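Local coordinates for Lmo0325 protein (Listeria monocytogenes EGD-e, PDB 4RYK) that probably binds DNA as an Rgg-like transcriptional regulator, with a helix-turn-helix domain joined to an all-helical C-terminal domain of the TPR clan, at residues E162-F167 / L201-L206; S189-R194 / L227-E232; K155-T160 / Y183-K188. All coordinates share one frame; numbering follows the deposited sequence.

Interaction 1: residues E162-F167 / L201-L206; sequences EEVRIF and LLFCHL
Val164 meets Leu202, Phe203 and Leu206 where two near-parallel helices of the Rgg-type C-terminal domain pack together. This domain belongs to the TPR clan, whose folds stack helices in antiparallel pairs. The helices 161-170 and 197-216 are two apart in the chain. Their axes cross at 19° and come within 10.8 Å in these segments. Val164 divides its branches between partners. CG1 stands anti to the backbone N (chi1 179°) and reaches Leu202 CD2 at 3.8 Å, the two side chains running antiparallel alongside each other. The same CG1 lies 4.0 Å from Leu206 CD2 and toward the rim of one face of the Phe203 ring. Val164 CG2 touches Phe203 CZ at 3.5 Å, and the valine meets the phenylalanine nearly perpendicular.

Arg165 joins through its CG and one face of its guanidinium. Leu202 CD2 sits 4.0 Å from Arg165 CG and also lies over that face, near its rim. Helix 176-193 adds Met186, Ser189 and Tyr193 against Phe203. No hydrogen bond links the two segments, so their meeting is mostly apolar. At the C-terminal end, Leu206 CD2 approaches the edge of the Phe167 ring, 4.1 Å from Phe167 CD2.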
loop_
_atom_site.group_PDB
_atom_site.type_symbol
_atom_site.label_atom_id
_atom_site.label_comp_id
_atom_site.label_asym_id
_atom_site.label_seq_id
_atom_site.Cartn_x
_atom_site.Cartn_y
_atom_site.Cartn_z
ATOM N N GLU A 162 -4.107 -5.593 -14.366
ATOM C CA GLU A 162 -3.868 -6.898 -14.978
ATOM C C GLU A 162 -3.023 -6.771 -16.264
ATOM O O GLU A 162 -2.091 -7.522 -16.479
ATOM C CB GLU A 162 -5.214 -7.583 -15.266
ATOM C CG GLU A 162 -5.103 -8.916 -16.007
ATOM C CD GLU A 162 -4.598 -10.020 -15.098
ATOM O OE1 GLU A 162 -4.531 -9.823 -13.854
ATOM O OE2 GLU A 162 -4.306 -11.102 -15.587
ATOM N N GLU A 163 -3.343 -5.815 -17.124
ATOM C CA GLU A 163 -2.611 -5.684 -18.379
ATOM C C GLU A 163 -1.241 -5.121 -18.146
ATOM O O GLU A 163 -0.297 -5.479 -18.846
ATOM C CB GLU A 163 -3.388 -4.824 -19.378
ATOM C CG GLU A 163 -4.608 -5.526 -19.970
ATOM C CD GLU A 163 -5.794 -5.580 -18.990
ATOM O OE1 GLU A 163 -6.063 -4.584 -18.286
ATOM O OE2 GLU A 163 -6.470 -6.620 -18.896
ATOM N N VAL A 164 -1.102 -4.271 -17.137
ATOM C CA VAL A 164 0.207 -3.756 -16.732
ATOM C C VAL A 164 1.109 -4.927 -16.337
ATOM O O VAL A 164 2.262 -5.015 -16.747
ATOM C CB VAL A 164 0.126 -2.751 -15.543
ATOM C CG1 VAL A 164 1.483 -2.296 -15.180
ATOM C CG2 VAL A 164 -0.672 -1.528 -15.932
ATOM N N ARG A 165 0.572 -5.870 -15.578
ATOM C CA ARG A 165 1.358 -7.063 -15.213
ATOM C C ARG A 165 1.633 -7.951 -16.415
ATOM O O ARG A 165 2.714 -8.475 -16.563
ATOM C CB ARG A 165 0.582 -7.857 -14.190
ATOM C CG ARG A 165 0.531 -7.162 -12.858
ATOM C CD ARG A 165 -0.619 -7.748 -12.094
ATOM N NE ARG A 165 -0.458 -7.293 -10.769
ATOM C CZ ARG A 165 -1.359 -6.756 -9.992
ATOM N NH1 ARG A 165 -2.692 -6.629 -10.305
ATOM N NH2 ARG A 165 -0.873 -6.407 -8.807
ATOM N N ILE A 166 0.646 -8.117 -17.287
ATOM C CA ILE A 166 0.853 -8.940 -18.460
ATOM C C ILE A 166 1.974 -8.342 -19.323
ATOM O O ILE A 166 2.923 -9.037 -19.717
ATOM C CB ILE A 166 -0.445 -9.105 -19.252
ATOM C CG1 ILE A 166 -1.397 -10.056 -18.524
ATOM C CG2 ILE A 166 -0.125 -9.655 -20.640
ATOM C CD1 ILE A 166 -2.832 -9.959 -18.985
ATOM N N PHE A 167 1.876 -7.032 -19.565
ATOM C CA PHE A 167 2.805 -6.305 -20.397
ATOM C C PHE A 167 4.172 -6.482 -19.844
ATOM O O PHE A 167 5.134 -6.724 -20.596
ATOM C CB PHE A 167 2.510 -4.821 -20.382
ATOM C CG PHE A 167 3.422 -4.018 -21.210
ATOM C CD1 PHE A 167 3.576 -4.309 -22.557
ATOM C CD2 PHE A 167 4.054 -2.925 -20.694
ATOM C CE1 PHE A 167 4.381 -3.523 -23.363
ATOM C CE2 PHE A 167 4.853 -2.134 -21.492
ATOM C CZ PHE A 167 5.032 -2.441 -22.811
ATOM N N LEU A 201 3.413 1.390 -6.952
ATOM C CA LEU A 201 4.608 0.570 -6.809
ATOM C C LEU A 201 4.781 -0.402 -7.989
ATOM O O LEU A 201 5.887 -0.676 -8.419
ATOM C CB LEU A 201 4.550 -0.252 -5.501
ATOM C CG LEU A 201 4.457 0.573 -4.184
ATOM C CD1 LEU A 201 4.361 -0.338 -2.934
ATOM C CD2 LEU A 201 5.653 1.504 -4.046
ATOM N N LEU A 202 3.685 -0.920 -8.502
ATOM C CA LEU A 202 3.741 -1.732 -9.739
ATOM C C LEU A 202 4.257 -0.920 -10.910
ATOM O O LEU A 202 5.114 -1.371 -11.636
ATOM C CB LEU A 202 2.366 -2.209 -10.047
ATOM C CG LEU A 202 2.266 -3.114 -11.267
ATOM C CD1 LEU A 202 2.948 -4.449 -11.009
ATOM C CD2 LEU A 202 0.780 -3.318 -11.614
ATOM N N PHE A 203 3.789 0.326 -11.084
ATOM C CA PHE A 203 4.372 1.126 -12.144
ATOM C C PHE A 203 5.858 1.409 -11.920
ATOM O O PHE A 203 6.629 1.358 -12.874
ATOM C CB PHE A 203 3.559 2.386 -12.382
ATOM C CG PHE A 203 2.297 2.116 -13.135
ATOM C CD1 PHE A 203 2.312 1.992 -14.500
ATOM C CD2 PHE A 203 1.120 2.004 -12.493
ATOM C CE1 PHE A 203 1.158 1.743 -15.206
ATOM C CE2 PHE A 203 -0.041 1.748 -13.191
ATOM C CZ PHE A 203 -0.027 1.618 -14.537
ATOM N N CYS A 204 6.270 1.718 -10.681
ATOM C CA CYS A 204 7.678 1.948 -10.397
ATOM C C CYS A 204 8.542 0.788 -10.802
ATOM O O CYS A 204 9.547 0.957 -11.479
ATOM C CB CYS A 204 7.934 2.232 -8.926
ATOM S SG CYS A 204 7.389 3.880 -8.378
ATOM N N HIS A 205 8.126 -0.392 -10.394
ATOM C CA HIS A 205 8.800 -1.606 -10.742
ATOM C C HIS A 205 8.907 -1.794 -12.269
ATOM O O HIS A 205 9.945 -2.171 -12.791
ATOM C CB HIS A 205 8.014 -2.746 -10.138
ATOM C CG HIS A 205 8.553 -4.079 -10.483
ATOM N ND1 HIS A 205 9.668 -4.605 -9.880
ATOM C CD2 HIS A 205 8.152 -4.993 -11.399
ATOM C CE1 HIS A 205 9.927 -5.796 -10.392
ATOM N NE2 HIS A 205 9.021 -6.055 -11.320
ATOM N N LEU A 206 7.814 -1.582 -12.974
ATOM C CA LEU A 206 7.836 -1.758 -14.416
ATOM C C LEU A 206 8.771 -0.714 -15.037
ATOM O O LEU A 206 9.577 -1.039 -15.902
ATOM C CB LEU A 206 6.444 -1.556 -14.971
ATOM C CG LEU A 206 6.375 -1.476 -16.509
ATOM C CD1 LEU A 206 6.983 -2.736 -17.110
ATOM C CD2 LEU A 206 4.962 -1.309 -16.996
#

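Interaction 2: residues S189-R194 / L227-E232; sequences SYEKYR and LEKLKE
Tyr190 and Glu232 make the close part of this contact, with a hydrogen bond from Tyr190 OH to Glu232 OE1 at 2.7 Å. Helices 176-193 and 220-235 run nearly parallel here. The axes of these segments come no nearer than 12.4 Å, so long side chains do the bridging. Both helices belong to the Rgg-type C-terminal domain.

Tyr190 is buried. Its CG is anti to the backbone N (chi1 160°), which carries the ring across to Glu232. Glu232 is extended too and brings its carboxylate to the edge of that ring. The two planes are only 9° apart. OE1 lies in the ring plane and accepts the phenol proton with its anti lone pair. It also sits 3.2 Å from Tyr190 CE2. Phe207 of helix 197-216 packs edge-to-face with the tyrosine.

The Arg194 guanidinium stacks on the carboxylate of Glu232. Their planes are 22° apart, and Arg194 NH2 is 3.6 Å from Glu232 CG. Glu232 OE1 stands 3.9 Å above the guanidinium plane, over its centre, so no N-H points at it. Arg194 NE instead bonds to Thr236 OG1.

The outer side is looser. Lys229 CD comes 4.1 Å from Tyr190 CE2, while exposed Glu191 has its OE2 4.5 Å from Lys229 NZ, beyond a salt bridge. Glu191 OE2 is also 4.0 Å from Glu232 OE1, and their carboxylates are turned almost perpendicular.

One directed bond joins the segments. The charges around it are mixed, with Arg194 and Lys229 near the acids but the two glutamates also near each other. The nearby arginine would tend to favour a negative Glu232, and Glu191 would partly offset this.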
loop_
_atom_site.group_PDB
_atom_site.type_symbol
_atom_site.label_atom_id
_atom_site.label_comp_id
_atom_site.label_asym_id
_atom_site.label_seq_id
_atom_site.Cartn_x
_atom_site.Cartn_y
_atom_site.Cartn_z
ATOM N N SER A 189 -2.983 4.653 -18.305
ATOM C CA SER A 189 -3.456 4.085 -17.061
ATOM C C SER A 189 -2.533 4.498 -15.897
ATOM O O SER A 189 -3.010 4.756 -14.797
ATOM C CB SER A 189 -3.632 2.568 -17.183
ATOM O OG SER A 189 -2.387 1.899 -17.037
ATOM N N TYR A 190 -1.240 4.608 -16.150
ATOM C CA TYR A 190 -0.319 5.158 -15.188
ATOM C C TYR A 190 -0.822 6.503 -14.614
ATOM O O TYR A 190 -0.773 6.733 -13.416
ATOM C CB TYR A 190 1.076 5.308 -15.823
ATOM C CG TYR A 190 1.939 6.293 -15.058
ATOM C CD1 TYR A 190 2.376 5.989 -13.788
ATOM C CD2 TYR A 190 2.275 7.547 -15.589
ATOM C CE1 TYR A 190 3.123 6.906 -13.053
ATOM C CE2 TYR A 190 3.045 8.460 -14.877
ATOM C CZ TYR A 190 3.470 8.134 -13.609
ATOM O OH TYR A 190 4.193 9.009 -12.815
ATOM N N GLU A 191 -1.334 7.370 -15.469
ATOM C CA GLU A 191 -1.763 8.686 -15.057
ATOM C C GLU A 191 -2.922 8.641 -14.037
ATOM O O GLU A 191 -3.017 9.490 -13.212
ATOM C CB GLU A 191 -2.152 9.536 -16.309
ATOM C CG GLU A 191 -0.949 10.016 -17.126
ATOM C CD GLU A 191 -0.077 11.026 -16.353
ATOM O OE1 GLU A 191 -0.618 11.701 -15.443
ATOM O OE2 GLU A 191 1.147 11.156 -16.636
ATOM N N LYS A 192 -3.806 7.664 -14.136
ATOM C CA LYS A 192 -4.843 7.412 -13.123
ATOM C C LYS A 192 -4.238 6.770 -11.883
ATOM O O LYS A 192 -4.409 7.230 -10.742
ATOM C CB LYS A 192 -5.866 6.420 -13.663
ATOM C CG LYS A 192 -6.454 6.729 -15.018
ATOM C CD LYS A 192 -7.178 8.060 -14.967
ATOM C CE LYS A 192 -7.640 8.520 -16.345
ATOM N NZ LYS A 192 -8.839 7.763 -16.804
ATOM N N TYR A 193 -3.469 5.722 -12.122
ATOM C CA TYR A 193 -3.078 4.826 -11.062
ATOM C C TYR A 193 -1.888 5.301 -10.224
ATOM O O TYR A 193 -1.550 4.661 -9.243
ATOM C CB TYR A 193 -2.774 3.427 -11.603
ATOM C CG TYR A 193 -3.957 2.598 -11.999
ATOM C CD1 TYR A 193 -4.783 2.046 -11.047
ATOM C CD2 TYR A 193 -4.244 2.320 -13.347
ATOM C CE1 TYR A 193 -5.874 1.261 -11.392
ATOM C CE2 TYR A 193 -5.349 1.521 -13.710
ATOM C CZ TYR A 193 -6.150 1.000 -12.729
ATOM O OH TYR A 193 -7.240 0.206 -13.009
ATOM N N ARG A 194 -1.244 6.399 -10.605
ATOM C CA ARG A 194 -0.054 6.817 -9.887
ATOM C C ARG A 194 -0.451 7.301 -8.497
ATOM O O ARG A 194 0.389 7.359 -7.645
ATOM C CB ARG A 194 0.715 7.922 -10.614
ATOM C CG ARG A 194 -0.075 9.181 -10.913
ATOM C CD ARG A 194 0.683 10.055 -11.907
ATOM N NE ARG A 194 1.658 10.824 -11.170
ATOM C CZ ARG A 194 1.768 12.139 -11.178
ATOM N NH1 ARG A 194 0.986 12.887 -11.948
ATOM N NH2 ARG A 194 2.699 12.704 -10.426
ATOM N N LEU A 227 13.043 6.778 -17.351
ATOM C CA LEU A 227 13.551 7.210 -16.063
ATOM C C LEU A 227 12.748 8.378 -15.513
ATOM O O LEU A 227 12.416 8.402 -14.315
ATOM C CB LEU A 227 15.038 7.595 -16.138
ATOM C CG LEU A 227 15.652 8.210 -14.871
ATOM C CD1 LEU A 227 15.571 7.276 -13.675
ATOM C CD2 LEU A 227 17.103 8.552 -15.070
ATOM N N GLU A 228 12.428 9.348 -16.361
ATOM C CA GLU A 228 11.648 10.507 -15.902
ATOM C C GLU A 228 10.295 10.040 -15.317
ATOM O O GLU A 228 9.780 10.605 -14.329
ATOM C CB GLU A 228 11.518 11.496 -17.060
ATOM C CG GLU A 228 10.545 12.654 -16.891
ATOM C CD GLU A 228 10.089 13.289 -18.246
ATOM O OE1 GLU A 228 10.830 13.210 -19.284
ATOM O OE2 GLU A 228 8.960 13.872 -18.262
ATOM N N LYS A 229 9.725 8.983 -15.885
ATOM C CA LYS A 229 8.477 8.442 -15.362
ATOM C C LYS A 229 8.678 7.738 -14.050
ATOM O O LYS A 229 7.823 7.791 -13.188
ATOM C CB LYS A 229 7.861 7.417 -16.295
ATOM C CG LYS A 229 7.401 7.977 -17.625
ATOM C CD LYS A 229 6.152 8.832 -17.515
ATOM C CE LYS A 229 6.271 9.901 -18.595
ATOM N NZ LYS A 229 4.980 10.480 -18.878
ATOM N N LEU A 230 9.776 7.009 -13.938
ATOM C CA LEU A 230 10.107 6.342 -12.686
ATOM C C LEU A 230 10.290 7.418 -11.579
ATOM O O LEU A 230 9.801 7.255 -10.477
ATOM C CB LEU A 230 11.369 5.524 -12.853
ATOM C CG LEU A 230 11.944 4.997 -11.543
ATOM C CD1 LEU A 230 10.969 4.068 -10.886
ATOM C CD2 LEU A 230 13.223 4.243 -11.800
ATOM N N LYS A 231 10.993 8.494 -11.894
ATOM C CA LYS A 231 11.168 9.617 -10.966
ATOM C C LYS A 231 9.818 10.181 -10.553
ATOM O O LYS A 231 9.515 10.279 -9.354
ATOM C CB LYS A 231 11.973 10.748 -11.574
ATOM C CG LYS A 231 13.447 10.462 -11.765
ATOM C CD LYS A 231 14.214 10.651 -10.473
ATOM C CE LYS A 231 15.737 10.570 -10.645
ATOM N NZ LYS A 231 16.402 10.982 -9.366
ATOM N N GLU A 232 8.990 10.512 -11.537
ATOM C CA GLU A 232 7.683 11.066 -11.242
ATOM C C GLU A 232 6.821 10.125 -10.419
ATOM O O GLU A 232 6.194 10.513 -9.406
ATOM C CB GLU A 232 6.976 11.402 -12.534
ATOM C CG GLU A 232 5.640 12.078 -12.344
ATOM C CD GLU A 232 4.902 12.237 -13.673
ATOM O OE1 GLU A 232 4.283 11.290 -14.172
ATOM O OE2 GLU A 232 4.970 13.321 -14.221
#

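Interaction 3: residues K155-T160 / Y183-K188; sequences KMQTWT and YQIMLK
Chi1 of -77° puts Trp159 CG anti to its carbonyl carbon, and the indole reaches Ile185 and Met186 on helix 176-193. Ile185 answers with CG2, the branch anti to its backbone N. The contact lies in the Rgg-type C-terminal domain, a helical fold of the TPR clan. It seats the loop between helices 143-153 and 161-170 against helix 176-193.

A CH-pi contact is central. Ile185 CG2 stands over the five-membered ring of Trp159, 3.8 Å from its centroid and 22° off the normal. The six-membered ring meets the root of the next side chain, with Trp159 CZ3 3.4 Å from Met186 CB. Met186, a selenomethionine, then bends away to pack on helix 197-216. Phe167 packs edge-to-face with the same indole.

Polar links complete the seat. Lys188 bends at chi3 and gives its NZ to Gln157 O at 2.8 Å. The donor lies in the carbonyl plane, with a C=O...N angle of 154°. Ile185 CG2 also rests 3.6 Å from Gln157 O, so an apolar branch and an ammonium group share this carbonyl. Thr160 sits at the N-cap position of helix 161-170; its N bonds to Glu163 OE1, and its OG1 to Lys21 of the second subunit. A water bridges the backbones, accepting from Trp159 N at 3.1 Å and donating to Ile185 O at 2.7 Å.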
loop_
_atom_site.group_PDB
_atom_site.type_symbol
_atom_site.label_atom_id
_atom_site.label_comp_id
_atom_site.label_asym_id
_atom_site.label_seq_id
_atom_site.Cartn_x
_atom_site.Cartn_y
_atom_site.Cartn_z
ATOM N N LYS A 155 -5.404 -4.061 -29.646
ATOM C CA LYS A 155 -6.668 -3.308 -29.802
ATOM C C LYS A 155 -7.369 -2.897 -28.482
ATOM O O LYS A 155 -8.403 -2.291 -28.535
ATOM C CB LYS A 155 -7.653 -4.008 -30.769
ATOM C CG LYS A 155 -7.191 -4.007 -32.220
ATOM C CD LYS A 155 -8.214 -4.702 -33.163
ATOM C CE LYS A 155 -8.125 -6.209 -33.051
ATOM N NZ LYS A 155 -8.969 -6.937 -33.982
HETATM N N MSE A 156 -6.812 -3.202 -27.319
HETATM C CA MSE A 156 -7.378 -2.645 -26.068
HETATM C C MSE A 156 -6.945 -1.201 -25.951
HETATM O O MSE A 156 -5.792 -0.828 -26.262
HETATM C CB MSE A 156 -6.893 -3.394 -24.842
HETATM C CG MSE A 156 -7.398 -4.814 -24.809
HETATM SE SE MSE A 156 -6.840 -5.765 -23.155
HETATM C CE MSE A 156 -7.513 -4.481 -21.881
ATOM N N GLN A 157 -7.849 -0.371 -25.498
ATOM C CA GLN A 157 -7.611 1.073 -25.468
ATOM C C GLN A 157 -7.294 1.548 -24.080
ATOM O O GLN A 157 -6.705 2.625 -23.900
ATOM C CB GLN A 157 -8.863 1.839 -25.918
ATOM C CG GLN A 157 -9.393 1.501 -27.283
ATOM C CD GLN A 157 -8.390 1.778 -28.367
ATOM O OE1 GLN A 157 -8.489 1.206 -29.455
ATOM N NE2 GLN A 157 -7.398 2.640 -28.085
ATOM N N THR A 158 -7.768 0.796 -23.089
ATOM C CA THR A 158 -7.549 1.170 -21.690
ATOM C C THR A 158 -7.219 -0.119 -20.898
ATOM O O THR A 158 -7.747 -1.213 -21.172
ATOM C CB THR A 158 -8.736 1.908 -21.081
ATOM O OG1 THR A 158 -9.849 1.061 -21.121
ATOM C CG2 THR A 158 -9.119 3.078 -21.883
ATOM N N TRP A 159 -6.266 0.030 -19.983
ATOM C CA TRP A 159 -5.702 -1.082 -19.221
ATOM C C TRP A 159 -6.100 -0.948 -17.759
ATOM O O TRP A 159 -6.199 0.156 -17.253
ATOM C CB TRP A 159 -4.214 -1.042 -19.336
ATOM C CG TRP A 159 -3.644 -1.542 -20.624
ATOM C CD1 TRP A 159 -4.278 -1.730 -21.805
ATOM C CD2 TRP A 159 -2.269 -1.813 -20.869
ATOM N NE1 TRP A 159 -3.382 -2.155 -22.782
ATOM C CE2 TRP A 159 -2.137 -2.174 -22.235
ATOM C CE3 TRP A 159 -1.138 -1.796 -20.071
ATOM C CZ2 TRP A 159 -0.930 -2.558 -22.789
ATOM C CZ3 TRP A 159 0.076 -2.136 -20.635
ATOM C CH2 TRP A 159 0.167 -2.524 -21.991
ATOM N N THR A 160 -6.383 -2.065 -17.112
ATOM C CA THR A 160 -6.355 -2.126 -15.672
ATOM C C THR A 160 -5.007 -2.712 -15.275
ATOM O O THR A 160 -4.145 -2.926 -16.129
ATOM C CB THR A 160 -7.504 -2.993 -15.142
ATOM O OG1 THR A 160 -7.272 -4.341 -15.513
ATOM C CG2 THR A 160 -8.839 -2.523 -15.746
ATOM N N TYR A 183 3.228 0.635 -24.600
ATOM C CA TYR A 183 3.738 1.579 -23.644
ATOM C C TYR A 183 2.915 2.882 -23.572
ATOM O O TYR A 183 2.553 3.338 -22.471
ATOM C CB TYR A 183 5.221 1.868 -23.950
ATOM C CG TYR A 183 5.839 2.942 -23.072
ATOM C CD1 TYR A 183 6.391 2.618 -21.862
ATOM C CD2 TYR A 183 5.899 4.270 -23.464
ATOM C CE1 TYR A 183 6.950 3.598 -21.050
ATOM C CE2 TYR A 183 6.469 5.242 -22.656
ATOM C CZ TYR A 183 6.988 4.893 -21.448
ATOM O OH TYR A 183 7.556 5.818 -20.591
ATOM N N GLN A 184 2.604 3.471 -24.729
ATOM C CA GLN A 184 1.747 4.659 -24.773
ATOM C C GLN A 184 0.360 4.362 -24.181
ATOM O O GLN A 184 -0.128 5.102 -23.367
ATOM C CB GLN A 184 1.679 5.260 -26.184
ATOM C CG GLN A 184 2.987 5.958 -26.540
ATOM C CD GLN A 184 3.136 6.331 -28.023
ATOM O OE1 GLN A 184 2.256 6.087 -28.881
ATOM N NE2 GLN A 184 4.281 6.929 -28.341
ATOM N N ILE A 185 -0.245 3.246 -24.485
ATOM C CA ILE A 185 -1.512 2.913 -23.800
ATOM C C ILE A 185 -1.366 2.749 -22.278
ATOM O O ILE A 185 -2.198 3.247 -21.521
ATOM C CB ILE A 185 -2.082 1.608 -24.337
ATOM C CG1 ILE A 185 -2.205 1.641 -25.865
ATOM C CG2 ILE A 185 -3.406 1.294 -23.678
ATOM C CD1 ILE A 185 -3.447 2.295 -26.400
HETATM N N MSE A 186 -0.325 2.016 -21.849
HETATM C CA MSE A 186 0.072 1.819 -20.423
HETATM C C MSE A 186 0.106 3.209 -19.803
HETATM O O MSE A 186 -0.412 3.423 -18.699
HETATM C CB MSE A 186 1.419 1.001 -20.224
HETATM C CG MSE A 186 2.214 0.447 -18.886
HETATM SE SE MSE A 186 3.084 2.129 -18.173
HETATM C CE MSE A 186 4.601 1.710 -19.319
ATOM N N LEU A 187 0.754 4.167 -20.447
ATOM C CA LEU A 187 0.912 5.494 -19.814
ATOM C C LEU A 187 -0.412 6.140 -19.444
ATOM O O LEU A 187 -0.469 6.795 -18.438
ATOM C CB LEU A 187 1.717 6.483 -20.647
ATOM C CG LEU A 187 3.218 6.273 -20.713
ATOM C CD1 LEU A 187 3.837 7.386 -21.567
ATOM C CD2 LEU A 187 3.830 6.220 -19.307
ATOM N N LYS A 188 -1.461 5.952 -20.229
ATOM C CA LYS A 188 -2.769 6.513 -19.872
ATOM C C LYS A 188 -3.283 5.905 -18.559
ATOM O O LYS A 188 -3.941 6.545 -17.787
ATOM C CB LYS A 188 -3.778 6.231 -20.949
ATOM C CG LYS A 188 -3.371 6.842 -22.265
ATOM C CD LYS A 188 -4.494 6.796 -23.288
ATOM C CE LYS A 188 -5.137 5.421 -23.369
ATOM N NZ LYS A 188 -6.017 5.289 -24.574
HETATM O O HOH W 1 -4.571 2.589 -20.524
#

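Helix 176-193 ties the three contacts together. It supplies one segment to interactions 2 and 3, and its Met186 and Ser189 pack on Phe203 of interaction 1. Interaction 1 is the buried one and joins helices two apart in the chain by packing without a hydrogen bond, mostly apolar. Interaction 3 is partly buried and mixes an aromatic core with a lysine bond and a bridging water at its loop. Interaction 2 lies at the surface, where a phenol, carboxylates and basic groups do most of the work. Phe167 on Trp159 and Met186 on Leu206 join interactions 1 and 3. Residues of all three segment pairs also reach the second subunit.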